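Long-range contact in putative tRNA synthase (PDB 3DQQ), which probably catalyses the ATP-dependent phosphorylation of 3-oxo-tetronate to 3-oxo-tetronate 4-phosphate, as a member of the four-carbon acid sugar kinase family: residues Asn203-Arg215 with Gly225-His237. Numbering follows the deposited sequence.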
# COMPACT_ATOMS: atom_id res chain seq x y z
N ASN A 203 10.64 -21.77 -22.22
CA ASN A 203 9.67 -22.81 -21.89
C ASN A 203 10.35 -23.87 -21.07
O ASN A 203 11.57 -23.96 -21.02
CB ASN A 203 9.11 -23.43 -23.17
CG ASN A 203 10.17 -23.98 -24.05
OD1 ASN A 203 11.02 -24.75 -23.62
ND2 ASN A 203 10.15 -23.62 -25.29
N GLU A 204 9.54 -24.73 -20.47
CA GLU A 204 10.09 -25.71 -19.58
C GLU A 204 11.03 -26.73 -20.25
O GLU A 204 11.96 -27.20 -19.63
CB GLU A 204 8.98 -26.31 -18.68
CG GLU A 204 8.26 -27.61 -19.08
CD GLU A 204 7.33 -28.08 -17.91
OE1 GLU A 204 6.82 -29.25 -17.94
OE2 GLU A 204 7.13 -27.26 -16.95
N ARG A 205 10.87 -26.99 -21.53
CA ARG A 205 11.81 -27.88 -22.19
C ARG A 205 13.24 -27.34 -22.16
O ARG A 205 14.21 -28.09 -22.07
CB ARG A 205 11.38 -28.09 -23.63
CG ARG A 205 12.21 -29.05 -24.41
CD ARG A 205 11.69 -29.12 -25.90
NE ARG A 205 11.31 -27.79 -26.46
CZ ARG A 205 12.14 -26.92 -27.08
NH1 ARG A 205 13.44 -27.21 -27.29
NH2 ARG A 205 11.65 -25.74 -27.49
N HIS A 206 13.38 -26.04 -22.28
CA HIS A 206 14.69 -25.43 -22.24
C HIS A 206 15.35 -25.65 -20.89
O HIS A 206 16.55 -25.94 -20.81
CB HIS A 206 14.54 -23.95 -22.47
CG HIS A 206 14.30 -23.58 -23.90
ND1 HIS A 206 13.66 -22.42 -24.26
CD2 HIS A 206 14.64 -24.20 -25.05
CE1 HIS A 206 13.62 -22.35 -25.58
NE2 HIS A 206 14.21 -23.42 -26.08
N LEU A 207 14.55 -25.51 -19.84
CA LEU A 207 15.03 -25.78 -18.50
C LEU A 207 15.41 -27.23 -18.30
O LEU A 207 16.41 -27.52 -17.63
CB LEU A 207 14.02 -25.35 -17.47
CG LEU A 207 13.85 -23.81 -17.44
CD1 LEU A 207 12.72 -23.44 -16.50
CD2 LEU A 207 15.16 -23.15 -17.05
N GLU A 208 14.66 -28.15 -18.89
CA GLU A 208 14.99 -29.55 -18.80
C GLU A 208 16.31 -29.83 -19.48
O GLU A 208 17.12 -30.60 -18.98
CB GLU A 208 13.91 -30.41 -19.41
CG GLU A 208 12.58 -30.41 -18.65
CD GLU A 208 11.49 -31.31 -19.32
OE1 GLU A 208 10.68 -31.93 -18.59
OE2 GLU A 208 11.46 -31.42 -20.58
N ILE A 209 16.56 -29.18 -20.61
CA ILE A 209 17.83 -29.35 -21.31
C ILE A 209 18.98 -28.81 -20.46
O ILE A 209 20.05 -29.39 -20.39
CB ILE A 209 17.79 -28.67 -22.69
CG1 ILE A 209 16.77 -29.38 -23.58
CG2 ILE A 209 19.16 -28.68 -23.36
CD1 ILE A 209 16.21 -28.55 -24.76
N GLN A 210 18.76 -27.68 -19.80
CA GLN A 210 19.82 -27.08 -19.00
C GLN A 210 20.16 -28.04 -17.87
O GLN A 210 21.33 -28.31 -17.62
CB GLN A 210 19.41 -25.74 -18.43
CG GLN A 210 19.25 -24.57 -19.39
CD GLN A 210 18.67 -23.35 -18.65
OE1 GLN A 210 18.81 -23.26 -17.43
NE2 GLN A 210 18.03 -22.41 -19.38
N GLY A 211 19.10 -28.55 -17.22
CA GLY A 211 19.22 -29.52 -16.15
C GLY A 211 20.03 -30.68 -16.60
O GLY A 211 20.90 -31.15 -15.89
N GLU A 212 19.79 -31.13 -17.80
CA GLU A 212 20.51 -32.27 -18.30
C GLU A 212 21.98 -31.96 -18.57
O GLU A 212 22.84 -32.81 -18.41
CB GLU A 212 19.86 -32.76 -19.58
CG GLU A 212 20.41 -34.11 -20.08
CD GLU A 212 19.47 -34.79 -21.06
OE1 GLU A 212 18.29 -34.30 -21.18
OE2 GLU A 212 19.88 -35.82 -21.71
N VAL A 213 22.26 -30.75 -19.02
CA VAL A 213 23.63 -30.35 -19.33
C VAL A 213 24.40 -30.17 -18.02
O VAL A 213 25.54 -30.59 -17.93
CB VAL A 213 23.64 -29.06 -20.18
CG1 VAL A 213 25.03 -28.55 -20.35
CG2 VAL A 213 22.96 -29.32 -21.52
N LEU A 214 23.75 -29.58 -17.01
CA LEU A 214 24.41 -29.14 -15.79
C LEU A 214 24.25 -30.06 -14.60
O LEU A 214 24.59 -29.71 -13.51
CB LEU A 214 23.89 -27.77 -15.43
CG LEU A 214 24.14 -26.67 -16.48
CD1 LEU A 214 23.15 -25.54 -16.24
CD2 LEU A 214 25.60 -26.18 -16.48
N ARG A 215 23.76 -31.28 -14.80
CA ARG A 215 23.69 -32.26 -13.72
C ARG A 215 24.89 -32.26 -12.78
O ARG A 215 24.74 -32.45 -11.59
CB ARG A 215 23.60 -33.67 -14.28
CG ARG A 215 22.97 -34.63 -13.28
CD ARG A 215 23.11 -36.10 -13.67
NE ARG A 215 24.50 -36.46 -13.90
CZ ARG A 215 24.88 -37.44 -14.73
NH1 ARG A 215 23.96 -38.18 -15.36
NH2 ARG A 215 26.17 -37.70 -14.89
N GLY A 225 13.56 -22.06 -11.81
CA GLY A 225 13.37 -22.85 -13.04
C GLY A 225 14.41 -23.94 -13.31
O GLY A 225 14.07 -25.08 -13.61
N LEU A 226 15.67 -23.58 -13.21
CA LEU A 226 16.75 -24.55 -13.43
C LEU A 226 16.67 -25.67 -12.41
O LEU A 226 16.96 -26.80 -12.76
CB LEU A 226 18.11 -23.87 -13.37
CG LEU A 226 19.33 -24.73 -13.61
CD1 LEU A 226 19.20 -25.65 -14.85
CD2 LEU A 226 20.61 -23.82 -13.61
N ALA A 227 16.29 -25.36 -11.17
CA ALA A 227 16.17 -26.40 -10.13
C ALA A 227 15.18 -27.47 -10.57
O ALA A 227 15.39 -28.67 -10.42
CB ALA A 227 15.73 -25.81 -8.80
N MET A 228 14.08 -27.02 -11.14
CA MET A 228 13.11 -27.96 -11.68
C MET A 228 13.79 -28.89 -12.68
O MET A 228 13.61 -30.09 -12.67
CB MET A 228 11.94 -27.21 -12.31
CG MET A 228 10.92 -28.13 -12.95
SD MET A 228 10.06 -27.31 -14.32
CE MET A 228 9.29 -25.85 -13.54
N GLY A 229 14.61 -28.31 -13.54
CA GLY A 229 15.29 -29.09 -14.57
C GLY A 229 16.29 -30.05 -13.99
O GLY A 229 16.42 -31.16 -14.49
N LEU A 230 17.00 -29.64 -12.94
CA LEU A 230 17.94 -30.52 -12.29
C LEU A 230 17.18 -31.61 -11.58
O LEU A 230 17.60 -32.75 -11.64
CB LEU A 230 18.85 -29.78 -11.34
CG LEU A 230 19.83 -28.83 -12.02
CD1 LEU A 230 20.31 -27.80 -11.02
CD2 LEU A 230 21.00 -29.56 -12.71
N ALA A 231 16.05 -31.31 -10.97
CA ALA A 231 15.29 -32.33 -10.25
C ALA A 231 14.85 -33.42 -11.19
O ALA A 231 14.96 -34.58 -10.86
CB ALA A 231 14.10 -31.75 -9.56
N ARG A 232 14.41 -33.07 -12.38
CA ARG A 232 13.94 -34.07 -13.32
C ARG A 232 15.02 -34.95 -13.87
O ARG A 232 14.71 -36.04 -14.37
CB ARG A 232 13.21 -33.42 -14.47
CG ARG A 232 12.00 -32.64 -14.02
CD ARG A 232 11.11 -32.24 -15.13
NE ARG A 232 9.99 -31.56 -14.53
CZ ARG A 232 9.15 -30.77 -15.18
NH1 ARG A 232 9.25 -30.59 -16.48
NH2 ARG A 232 8.19 -30.17 -14.50
N GLN A 233 16.27 -34.52 -13.81
CA GLN A 233 17.35 -35.45 -14.10
C GLN A 233 17.41 -36.54 -13.07
O GLN A 233 17.73 -37.65 -13.41
CB GLN A 233 18.69 -34.77 -14.12
CG GLN A 233 19.01 -34.21 -15.44
CD GLN A 233 19.02 -35.25 -16.51
OE1 GLN A 233 19.75 -36.24 -16.43
NE2 GLN A 233 18.21 -35.04 -17.54
N TRP A 234 17.13 -36.23 -11.82
CA TRP A 234 17.24 -37.24 -10.77
C TRP A 234 15.95 -37.99 -10.67
O TRP A 234 15.90 -39.08 -10.16
CB TRP A 234 17.63 -36.62 -9.44
CG TRP A 234 18.91 -35.90 -9.54
CD1 TRP A 234 19.11 -34.57 -9.53
CD2 TRP A 234 20.19 -36.49 -9.71
NE1 TRP A 234 20.43 -34.27 -9.68
CE2 TRP A 234 21.12 -35.44 -9.80
CE3 TRP A 234 20.65 -37.81 -9.79
CZ2 TRP A 234 22.50 -35.66 -9.95
CZ3 TRP A 234 22.02 -38.03 -9.96
CH2 TRP A 234 22.92 -36.96 -10.03
N ALA A 235 14.88 -37.42 -11.20
CA ALA A 235 13.60 -38.12 -11.21
C ALA A 235 13.70 -39.27 -12.20
O ALA A 235 13.08 -40.30 -11.98
CB ALA A 235 12.43 -37.15 -11.58
N LYS A 236 14.53 -39.08 -13.25
CA LYS A 236 14.65 -39.99 -14.41
C LYS A 236 14.83 -41.47 -14.13
O LYS A 236 14.37 -42.28 -14.94
CB LYS A 236 15.76 -39.53 -15.40
CG LYS A 236 15.34 -38.35 -16.30
CD LYS A 236 16.05 -38.34 -17.68
CE LYS A 236 15.86 -36.99 -18.43
NZ LYS A 236 16.93 -36.74 -19.47
N HIS A 237 15.46 -41.86 -13.02
CA HIS A 237 15.53 -43.31 -12.68
C HIS A 237 14.51 -43.78 -11.60
O HIS A 237 14.55 -44.95 -11.16
CB HIS A 237 16.99 -43.74 -12.34
CG HIS A 237 17.88 -43.86 -13.55
ND1 HIS A 237 17.87 -44.96 -14.38
CD2 HIS A 237 18.81 -43.01 -14.07
CE1 HIS A 237 18.75 -44.79 -15.36
NE2 HIS A 237 19.33 -43.61 -15.19
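The guanidinium of Arg232 takes Glu204 and Glu208 at its edge, both near its plane, in a three-residue salt-bridge network, while Met228 SD lies over one face, offset toward the rim. Arg232 NH1 donates to Glu208 OE1 at 2.9 Å and to Glu204 OE1 at 3.1 Å. Both carboxylates stand steeply to the guanidinium, and Glu204 OE1 is met from above its own plane, 86° out of it. The long arginine, extended from CG to NE, thus ties together two acids one turn apart; its NE bonds Asn25, which would also restrain the rotation of the guanidinium.

The network borders a close crossing of two helices. Helix 204-214 belongs to the sugar-binding N-terminal domain, and helix 224-235, which follows strand 219-222, packs across it; the segments 204-214 and 225-235 cross at -62° with axes 7.2 Å apart. Glycines suit the crossing because they let backbones meet: Gly211 CA lies 3.6 Å from Gly229 O, and Leu207 O touches the CA of Gly229. Gly225 likewise makes room for Leu207 CD1.

Beside the glycines, Leu226 is a knob among Leu207, Gln210, Gly211 and Leu214, its branched end suiting this largely apolar hole. With CG anti to the backbone N (chi1 -179°), its two methyls turn inward, CD1 meeting CB of Gln210, whose amide oxygen bonds Ser115. Leu230 is long enough for CD2 to pack against the carbonyls of Gly211 and Leu214.

Toward the C-terminal ends, the long Lys236 can span to the neighbouring helix, where NZ forms a salt bridge with Glu212 OE1, its hydrogen bond weak. Here Arg215 lends its aliphatic part to Trp234: its CD makes an off-centre CH-pi contact, 4.2 Å from the centroid of the six-membered ring.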